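Local coordinates for protein putative enoyl-CoA hydratase (Streptomyces coelicolor A3, PDB 3G64) that probably acts on acyl-CoA thioesters as an enoyl-CoA hydratase or related enzyme of the crotonase family, its exact reaction being unestablished, at residues 115-120 and 207-212; 30-35 and 73-78; 130-135 and 144-149. All blocks are in the same frame, centred on the assembly; numbering follows the deposited sequence.

Overall arrangement
All three contacts lie buried in the crotonase fold. Contact 1 lays helix 205-217 on strand 116-120 of the six-stranded sheet. Contact 2 joins strand 27-32 of that sheet to the loop after strand 64-69. Contact 3 sets helix 127-134 on strand 145-147. Strand 116-120 makes the link: Ala119 O meets Phe74 CD1 of contact 2 at 3.4 Å, and Leu120 CD1 meets Phe146 CZ of contact 3 at 3.5 Å. Contacts 2 and 3 have centres about 12 Å apart and nearest atoms about 5 Å, without touching. By family analogy, loop 73-78 and the start of helix 127-134 probably border the oxyanion hole. A zinc ion lies about 12 Å from the Leu133 side chain.

Contact 1 of 3, residues 115-120 and 207-212; sequences PVIAAL and EAARTL
Ile117 and Ala119, two residues apart on strand 116-120, meet Ala209 and Leu212 through aliphatic carbons alone. The segment axes approach to 8.1 Å and run nearly antiparallel, at 166°, which lays helix 205-217 along one face of the six-stranded sheet.

Alanine to alanine packing gives the closest approach, with Ala119 CB 3.6 Å from Ala209 CB. Branched side chains add the rest. Ile117 places CG2 anti to its backbone N (CG1 at chi1 -59°), bringing that methyl 3.9 Å from Ala209 CB and 4.2 Å from Leu212 CD2. The CG1-CD1 branch meets Leu212: Ile117 CD1 lies 4.1 Å from Leu212 CG, and Ile117 CG1 is 4.1 Å from Leu212 CD2, the side chains crossing obliquely. Trimming Ile117 to an alanine here would take away both branches and is likely to open a gap beneath Leu212 and beside Ala209.

Ile117 also packs on Ala213 and Leu216, and Leu212 reaches Leu181 of the second subunit. No hydrogen bond joins the segments; the strand backbone is instead paired with strands 64-69 and 137-140. The helix is therefore held to this strand by apolar fit, with small alanines permitting the short separation.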
loop_
_atom_site.group_PDB
_atom_site.type_symbol
_atom_site.label_atom_id
_atom_site.label_comp_id
_atom_site.label_asym_id
_atom_site.label_seq_id
_atom_site.Cartn_x
_atom_site.Cartn_y
_atom_site.Cartn_z
ATOM N N PRO A 115 -18.738 6.254 9.494
ATOM C CA PRO A 115 -17.849 5.121 9.749
ATOM C C PRO A 115 -18.636 3.828 9.965
ATOM O O PRO A 115 -19.704 3.804 10.604
ATOM C CB PRO A 115 -17.123 5.493 11.070
ATOM C CG PRO A 115 -17.737 6.761 11.548
ATOM C CD PRO A 115 -18.755 7.255 10.578
ATOM N N VAL A 116 -18.084 2.752 9.429
ATOM C CA VAL A 116 -18.665 1.435 9.592
ATOM C C VAL A 116 -17.688 0.607 10.404
ATOM O O VAL A 116 -16.480 0.614 10.127
ATOM C CB VAL A 116 -18.923 0.795 8.203
ATOM C CG1 VAL A 116 -19.332 -0.680 8.345
ATOM C CG2 VAL A 116 -19.986 1.610 7.457
ATOM N N ILE A 117 -18.204 -0.085 11.420
ATOM C CA ILE A 117 -17.377 -0.871 12.323
ATOM C C ILE A 117 -17.833 -2.340 12.281
ATOM O O ILE A 117 -19.010 -2.637 12.493
ATOM C CB ILE A 117 -17.542 -0.324 13.768
ATOM C CG1 ILE A 117 -17.128 1.152 13.800
ATOM C CG2 ILE A 117 -16.804 -1.206 14.799
ATOM C CD1 ILE A 117 -17.949 1.969 14.748
ATOM N N ALA A 118 -16.917 -3.256 11.986
ATOM C CA ALA A 118 -17.254 -4.688 12.022
ATOM C C ALA A 118 -16.867 -5.295 13.362
ATOM O O ALA A 118 -15.705 -5.187 13.798
ATOM C CB ALA A 118 -16.576 -5.442 10.867
ATOM N N ALA A 119 -17.847 -5.899 14.030
ATOM C CA ALA A 119 -17.633 -6.512 15.343
ATOM C C ALA A 119 -17.346 -7.986 15.094
ATOM O O ALA A 119 -18.270 -8.756 14.802
ATOM C CB ALA A 119 -18.907 -6.352 16.217
ATOM N N LEU A 120 -16.080 -8.383 15.177
ATOM C CA LEU A 120 -15.673 -9.707 14.688
ATOM C C LEU A 120 -15.372 -10.721 15.787
ATOM O O LEU A 120 -14.785 -10.381 16.817
ATOM C CB LEU A 120 -14.426 -9.593 13.804
ATOM C CG LEU A 120 -14.479 -8.647 12.587
ATOM C CD1 LEU A 120 -13.122 -8.653 11.926
ATOM C CD2 LEU A 120 -15.540 -9.138 11.623
ATOM N N GLU A 207 -19.386 -5.372 22.479
ATOM C CA GLU A 207 -19.409 -4.281 23.437
ATOM C C GLU A 207 -18.388 -3.219 23.035
ATOM O O GLU A 207 -18.690 -2.021 23.013
ATOM C CB GLU A 207 -19.118 -4.847 24.827
ATOM C CG GLU A 207 -18.663 -3.830 25.836
ATOM C CD GLU A 207 -18.476 -4.442 27.227
ATOM O OE1 GLU A 207 -17.757 -5.463 27.360
ATOM O OE2 GLU A 207 -19.061 -3.893 28.184
ATOM N N ALA A 208 -17.183 -3.655 22.683
ATOM C CA ALA A 208 -16.156 -2.701 22.264
ATOM C C ALA A 208 -16.540 -2.007 20.941
ATOM O O ALA A 208 -16.266 -0.832 20.764
ATOM C CB ALA A 208 -14.803 -3.395 22.134
ATOM N N ALA A 209 -17.220 -2.720 20.044
ATOM C CA ALA A 209 -17.658 -2.105 18.783
ATOM C C ALA A 209 -18.676 -1.022 19.068
ATOM O O ALA A 209 -18.644 0.059 18.497
ATOM C CB ALA A 209 -18.240 -3.157 17.843
ATOM N N ARG A 210 -19.585 -1.320 19.983
ATOM C CA ARG A 210 -20.596 -0.354 20.376
ATOM C C ARG A 210 -19.977 0.891 21.044
ATOM O O ARG A 210 -20.456 2.008 20.851
ATOM C CB ARG A 210 -21.604 -1.010 21.322
ATOM C CG ARG A 210 -22.635 -0.035 21.822
ATOM C CD ARG A 210 -23.629 -0.697 22.742
ATOM N NE ARG A 210 -24.266 0.326 23.556
ATOM C CZ ARG A 210 -24.904 0.097 24.696
ATOM N NH1 ARG A 210 -25.006 -1.144 25.165
ATOM N NH2 ARG A 210 -25.439 1.114 25.362
ATOM N N THR A 211 -18.927 0.686 21.836
ATOM C CA THR A 211 -18.239 1.795 22.515
ATOM C C THR A 211 -17.545 2.656 21.454
ATOM O O THR A 211 -17.636 3.891 21.467
ATOM C CB THR A 211 -17.211 1.268 23.573
ATOM O OG1 THR A 211 -17.905 0.626 24.660
ATOM C CG2 THR A 211 -16.345 2.396 24.134
ATOM N N LEU A 212 -16.876 2.001 20.509
ATOM C CA LEU A 212 -16.208 2.744 19.445
ATOM C C LEU A 212 -17.231 3.530 18.613
ATOM O O LEU A 212 -16.992 4.674 18.258
ATOM C CB LEU A 212 -15.367 1.823 18.558
ATOM C CG LEU A 212 -14.821 2.486 17.288
ATOM C CD1 LEU A 212 -13.902 3.651 17.623
ATOM C CD2 LEU A 212 -14.065 1.450 16.487
#

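Contact 2 of 3, residues 30-35 and 73-78; sequences VTLARP and GFCSGG
Leu32 packs its CD1 methyl against Phe74 and Cys75 in the loop of the crotonase fold that leads from strand 64-69 to helix 80-87. In crotonase-family enzymes the loop at this position supplies one backbone N-H of the oxyanion hole, and it probably does so here.

Phe74 comes first. Its side chain starts out away from Leu32, yet the ring returns so that Phe74 CZ stands 4.6 Å from Leu32 CD1, a loose approach. The nearer part of the residue is its backbone: Phe74 O is 3.9 Å from Leu32 CD1. That carbonyl has a polar partner in Asn39 ND2, a hydrogen bond from the loop after strand 27-32, and Leu32 packs on the same asparagine.

At Cys75 the methyl meets the base of the side chain, with Leu32 CD1 3.9 Å from Cys75 CB. Leu32 CG lies anti to its carbonyl carbon (chi1 -59°), and an extended second torsion, with CD1 anti to CA, then carries that methyl out to Cys75. The backbone of Cys75 is bonded to Val123, tying the loop to the start of the smaller sheet.

Ser76 looks to another partner: its OG makes a weak hydrogen bond to Leu38 O. Gly77 follows with a positive phi, a backbone conformation in which any CB would collide with the preceding carbonyl O. Its N-H donates a hydrogen bond to the cysteine sulfur, Gly77 N to Cys75 SG measuring 3.5 Å with an angle of 155° at the hydrogen. The line continues beyond the sulfur: Leu32 CD1 sits 4.1 Å from Cys75 SG, and Gly77 N, Cys75 SG and Leu32 CD1 make an angle of about 169° at the sulfur.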
loop_
_atom_site.group_PDB
_atom_site.type_symbol
_atom_site.label_atom_id
_atom_site.label_comp_id
_atom_site.label_asym_id
_atom_site.label_seq_id
_atom_site.Cartn_x
_atom_site.Cartn_y
_atom_site.Cartn_z
ATOM N N VAL A 30 -26.458 -3.213 12.610
ATOM C CA VAL A 30 -26.992 -4.151 11.634
ATOM C C VAL A 30 -26.466 -5.510 12.052
ATOM O O VAL A 30 -25.257 -5.775 12.005
ATOM C CB VAL A 30 -26.542 -3.809 10.184
ATOM C CG1 VAL A 30 -27.110 -4.823 9.168
ATOM C CG2 VAL A 30 -26.972 -2.374 9.803
ATOM N N THR A 31 -27.359 -6.369 12.518
ATOM C CA THR A 31 -26.940 -7.703 12.869
ATOM C C THR A 31 -27.392 -8.683 11.801
ATOM O O THR A 31 -28.593 -8.789 11.513
ATOM C CB THR A 31 -27.513 -8.114 14.224
ATOM O OG1 THR A 31 -27.247 -7.075 15.187
ATOM C CG2 THR A 31 -26.888 -9.424 14.654
ATOM N N LEU A 32 -26.429 -9.389 11.209
ATOM C CA LEU A 32 -26.745 -10.417 10.219
ATOM C C LEU A 32 -27.699 -11.463 10.794
ATOM O O LEU A 32 -27.606 -11.841 11.962
ATOM C CB LEU A 32 -25.479 -11.082 9.723
ATOM C CG LEU A 32 -24.519 -10.081 9.088
ATOM C CD1 LEU A 32 -23.231 -10.779 8.737
ATOM C CD2 LEU A 32 -25.174 -9.428 7.826
ATOM N N ALA A 33 -28.619 -11.916 9.954
ATOM C CA ALA A 33 -29.567 -12.955 10.326
ATOM C C ALA A 33 -28.986 -14.383 10.150
ATOM O O ALA A 33 -28.062 -14.610 9.339
ATOM C CB ALA A 33 -30.854 -12.782 9.509
ATOM N N ARG A 34 -29.534 -15.324 10.922
ATOM C CA ARG A 34 -29.274 -16.774 10.772
ATOM C C ARG A 34 -28.062 -17.325 11.487
ATOM O O ARG A 34 -27.190 -17.911 10.856
ATOM C CB ARG A 34 -29.200 -17.185 9.298
ATOM C CG ARG A 34 -30.417 -16.784 8.498
ATOM C CD ARG A 34 -30.079 -16.693 7.022
ATOM N NE ARG A 34 -30.746 -17.715 6.231
ATOM C CZ ARG A 34 -30.146 -18.497 5.330
ATOM N NH1 ARG A 34 -28.834 -18.393 5.076
ATOM N NH2 ARG A 34 -30.883 -19.383 4.665
ATOM N N PRO A 35 -28.018 -17.168 12.809
ATOM C CA PRO A 35 -26.884 -17.619 13.618
ATOM C C PRO A 35 -26.684 -19.117 13.496
ATOM O O PRO A 35 -25.550 -19.574 13.593
ATOM C CB PRO A 35 -27.290 -17.288 15.058
ATOM C CG PRO A 35 -28.675 -16.729 15.001
ATOM C CD PRO A 35 -29.068 -16.490 13.583
ATOM N N GLY A 73 -20.097 -17.322 15.151
ATOM C CA GLY A 73 -19.178 -16.525 14.363
ATOM C C GLY A 73 -19.811 -15.375 13.599
ATOM O O GLY A 73 -21.031 -15.220 13.522
ATOM N N PHE A 74 -18.950 -14.560 13.010
ATOM C CA PHE A 74 -19.403 -13.357 12.348
ATOM C C PHE A 74 -20.207 -13.678 11.081
ATOM O O PHE A 74 -21.392 -13.347 11.000
ATOM C CB PHE A 74 -18.211 -12.451 12.034
ATOM C CG PHE A 74 -18.583 -11.218 11.270
ATOM C CD1 PHE A 74 -19.273 -10.186 11.890
ATOM C CD2 PHE A 74 -18.231 -11.083 9.930
ATOM C CE1 PHE A 74 -19.594 -9.025 11.188
ATOM C CE2 PHE A 74 -18.554 -9.931 9.216
ATOM C CZ PHE A 74 -19.234 -8.905 9.841
ATOM N N CYS A 75 -19.572 -14.326 10.102
ATOM C CA CYS A 75 -20.252 -14.621 8.828
ATOM C C CYS A 75 -19.401 -15.594 8.024
ATOM O O CYS A 75 -18.231 -15.309 7.745
ATOM C CB CYS A 75 -20.424 -13.328 8.004
ATOM S SG CYS A 75 -21.364 -13.582 6.413
ATOM N N SER A 76 -19.979 -16.726 7.647
ATOM C CA SER A 76 -19.280 -17.736 6.852
ATOM C C SER A 76 -19.300 -17.467 5.343
ATOM O O SER A 76 -18.744 -18.235 4.570
ATOM C CB SER A 76 -19.904 -19.110 7.108
ATOM O OG SER A 76 -21.271 -19.090 6.686
ATOM N N GLY A 77 -19.940 -16.384 4.926
ATOM C CA GLY A 77 -20.009 -16.063 3.511
ATOM C C GLY A 77 -21.326 -16.416 2.871
ATOM O O GLY A 77 -22.350 -16.580 3.550
ATOM N N GLY A 78 -21.311 -16.552 1.547
ATOM C CA GLY A 78 -22.529 -16.864 0.813
ATOM C C GLY A 78 -23.009 -18.289 1.092
ATOM O O GLY A 78 -22.213 -19.226 1.192
#

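Contact 3 of 3, residues 130-135 and 144-149; sequences VLALAA and TRFAFL
Helix 127-134, which by analogy with the crotonase family probably begins beside the second oxyanion-hole N-H, packs on strand 145-147 and the turn after it, Ala132 meeting Phe146 while Val130 and Leu133 meet Phe148. The two phenylalanines have similar first torsions, CG lying beside the backbone N in each (chi1 -64° for Phe146, -66° for Phe148). With a nearly perpendicular second torsion in both as well, the ring planes lie within about 4° of parallel, and both rings extend toward the helix.

Ala132 presents its methyl to the rim of the first ring: Ala132 CB lies 4.0 Å from Phe146 CE1, near the ring plane. The second ring takes two neighbours. Leu133 CD2 approaches obliquely, 3.9 Å from Phe148 CE1, and the two side chains cross at about a right angle. Val130 N, also oblique, is 4.3 Å from Phe148 CE1, while Val130 CG2 is 4.4 Å from Phe148 CD1.

Phe148 is also the centre of an inverse gamma turn, in which Leu149 N makes a weak bond to Ala147 O at 3.2 Å; the chain bends just where the ring enters the contact. Helix 162-170 covers Leu133 further, through Leu165, Leu166 and Val169. At the helix end, Ala132 O and Ala135 O accept hydrogen bonds from Arg138 NH2, and Ala134 O accepts one from Arg110.

No hydrogen bond crosses between the segments. Aromatic carbons and aliphatic groups supply the cohesion, so the helix is set against the smaller sheet by hydrophobic packing rather than by directional bonds.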
loop_
_atom_site.group_PDB
_atom_site.type_symbol
_atom_site.label_atom_id
_atom_site.label_comp_id
_atom_site.label_asym_id
_atom_site.label_seq_id
_atom_site.Cartn_x
_atom_site.Cartn_y
_atom_site.Cartn_z
ATOM N N VAL A 130 -14.805 -10.181 3.307
ATOM C CA VAL A 130 -14.681 -8.965 2.483
ATOM C C VAL A 130 -15.497 -7.831 3.069
ATOM O O VAL A 130 -15.073 -6.670 3.025
ATOM C CB VAL A 130 -15.040 -9.173 0.987
ATOM C CG1 VAL A 130 -14.659 -7.872 0.141
ATOM C CG2 VAL A 130 -14.314 -10.396 0.444
ATOM N N LEU A 131 -16.661 -8.158 3.625
ATOM C CA LEU A 131 -17.444 -7.152 4.335
ATOM C C LEU A 131 -16.637 -6.591 5.511
ATOM O O LEU A 131 -16.602 -5.385 5.728
ATOM C CB LEU A 131 -18.748 -7.770 4.846
ATOM C CG LEU A 131 -19.767 -8.034 3.729
ATOM C CD1 LEU A 131 -21.028 -8.675 4.321
ATOM C CD2 LEU A 131 -20.093 -6.717 2.978
ATOM N N ALA A 132 -15.967 -7.466 6.245
ATOM C CA ALA A 132 -15.101 -7.012 7.331
ATOM C C ALA A 132 -13.995 -6.096 6.780
ATOM O O ALA A 132 -13.726 -5.029 7.315
ATOM C CB ALA A 132 -14.494 -8.215 8.067
ATOM N N LEU A 133 -13.367 -6.521 5.692
ATOM C CA LEU A 133 -12.266 -5.760 5.109
ATOM C C LEU A 133 -12.727 -4.372 4.617
ATOM O O LEU A 133 -11.964 -3.410 4.642
ATOM C CB LEU A 133 -11.689 -6.585 3.935
ATOM C CG LEU A 133 -10.454 -6.099 3.176
ATOM C CD1 LEU A 133 -9.257 -6.042 4.137
ATOM C CD2 LEU A 133 -10.186 -7.045 2.003
ATOM N N ALA A 134 -13.981 -4.259 4.186
ATOM C CA ALA A 134 -14.476 -2.988 3.654
ATOM C C ALA A 134 -14.796 -1.969 4.761
ATOM O O ALA A 134 -14.772 -0.757 4.538
ATOM C CB ALA A 134 -15.703 -3.211 2.765
ATOM N N ALA A 135 -15.094 -2.476 5.943
ATOM C CA ALA A 135 -15.405 -1.625 7.095
ATOM C C ALA A 135 -14.248 -0.678 7.382
ATOM O O ALA A 135 -13.076 -0.965 7.058
ATOM C CB ALA A 135 -15.698 -2.518 8.361
ATOM N N THR A 144 -11.226 -14.653 16.428
ATOM C CA THR A 144 -11.516 -14.223 15.048
ATOM C C THR A 144 -10.633 -14.941 14.033
ATOM O O THR A 144 -9.408 -14.986 14.194
ATOM C CB THR A 144 -11.315 -12.707 14.888
ATOM O OG1 THR A 144 -12.255 -12.016 15.721
ATOM C CG2 THR A 144 -11.511 -12.286 13.414
ATOM N N ARG A 145 -11.268 -15.533 13.023
ATOM C CA ARG A 145 -10.574 -16.243 11.952
ATOM C C ARG A 145 -11.046 -15.780 10.553
ATOM O O ARG A 145 -12.156 -16.131 10.127
ATOM C CB ARG A 145 -10.848 -17.743 12.031
ATOM C CG ARG A 145 -10.590 -18.359 13.405
ATOM C CD ARG A 145 -11.041 -19.822 13.471
ATOM N NE ARG A 145 -9.911 -20.492 14.061
ATOM C CZ ARG A 145 -9.209 -21.477 13.514
ATOM N NH1 ARG A 145 -9.573 -22.056 12.370
ATOM N NH2 ARG A 145 -8.145 -21.914 14.172
ATOM N N PHE A 146 -10.197 -15.035 9.846
ATOM C CA PHE A 146 -10.455 -14.634 8.460
ATOM C C PHE A 146 -10.069 -15.733 7.488
ATOM O O PHE A 146 -9.035 -16.405 7.657
ATOM C CB PHE A 146 -9.605 -13.423 8.062
ATOM C CG PHE A 146 -9.895 -12.173 8.813
ATOM C CD1 PHE A 146 -10.773 -11.223 8.296
ATOM C CD2 PHE A 146 -9.215 -11.895 10.010
ATOM C CE1 PHE A 146 -11.000 -9.996 8.979
ATOM C CE2 PHE A 146 -9.440 -10.682 10.704
ATOM C CZ PHE A 146 -10.345 -9.745 10.191
ATOM N N ALA A 147 -10.877 -15.911 6.457
ATOM C CA ALA A 147 -10.473 -16.785 5.375
ATOM C C ALA A 147 -11.012 -16.252 4.051
ATOM O O ALA A 147 -12.214 -16.119 3.868
ATOM C CB ALA A 147 -10.959 -18.242 5.638
ATOM N N PHE A 148 -10.110 -15.911 3.139
ATOM C CA PHE A 148 -10.533 -15.392 1.824
ATOM C C PHE A 148 -10.556 -16.551 0.876
ATOM O O PHE A 148 -9.651 -16.703 0.064
ATOM C CB PHE A 148 -9.562 -14.293 1.366
ATOM C CG PHE A 148 -9.614 -13.063 2.236
ATOM C CD1 PHE A 148 -10.512 -12.034 1.953
ATOM C CD2 PHE A 148 -8.816 -12.958 3.356
ATOM C CE1 PHE A 148 -10.575 -10.894 2.767
ATOM C CE2 PHE A 148 -8.877 -11.814 4.178
ATOM C CZ PHE A 148 -9.764 -10.785 3.869
ATOM N N LEU A 149 -11.574 -17.399 1.019
ATOM C CA LEU A 149 -11.532 -18.738 0.462
ATOM C C LEU A 149 -12.270 -18.934 -0.893
ATOM O O LEU A 149 -12.676 -20.031 -1.242
ATOM C CB LEU A 149 -11.984 -19.747 1.524
ATOM C CG LEU A 149 -13.242 -19.361 2.282
ATOM C CD1 LEU A 149 -14.396 -19.106 1.270
ATOM C CD2 LEU A 149 -13.593 -20.452 3.308
#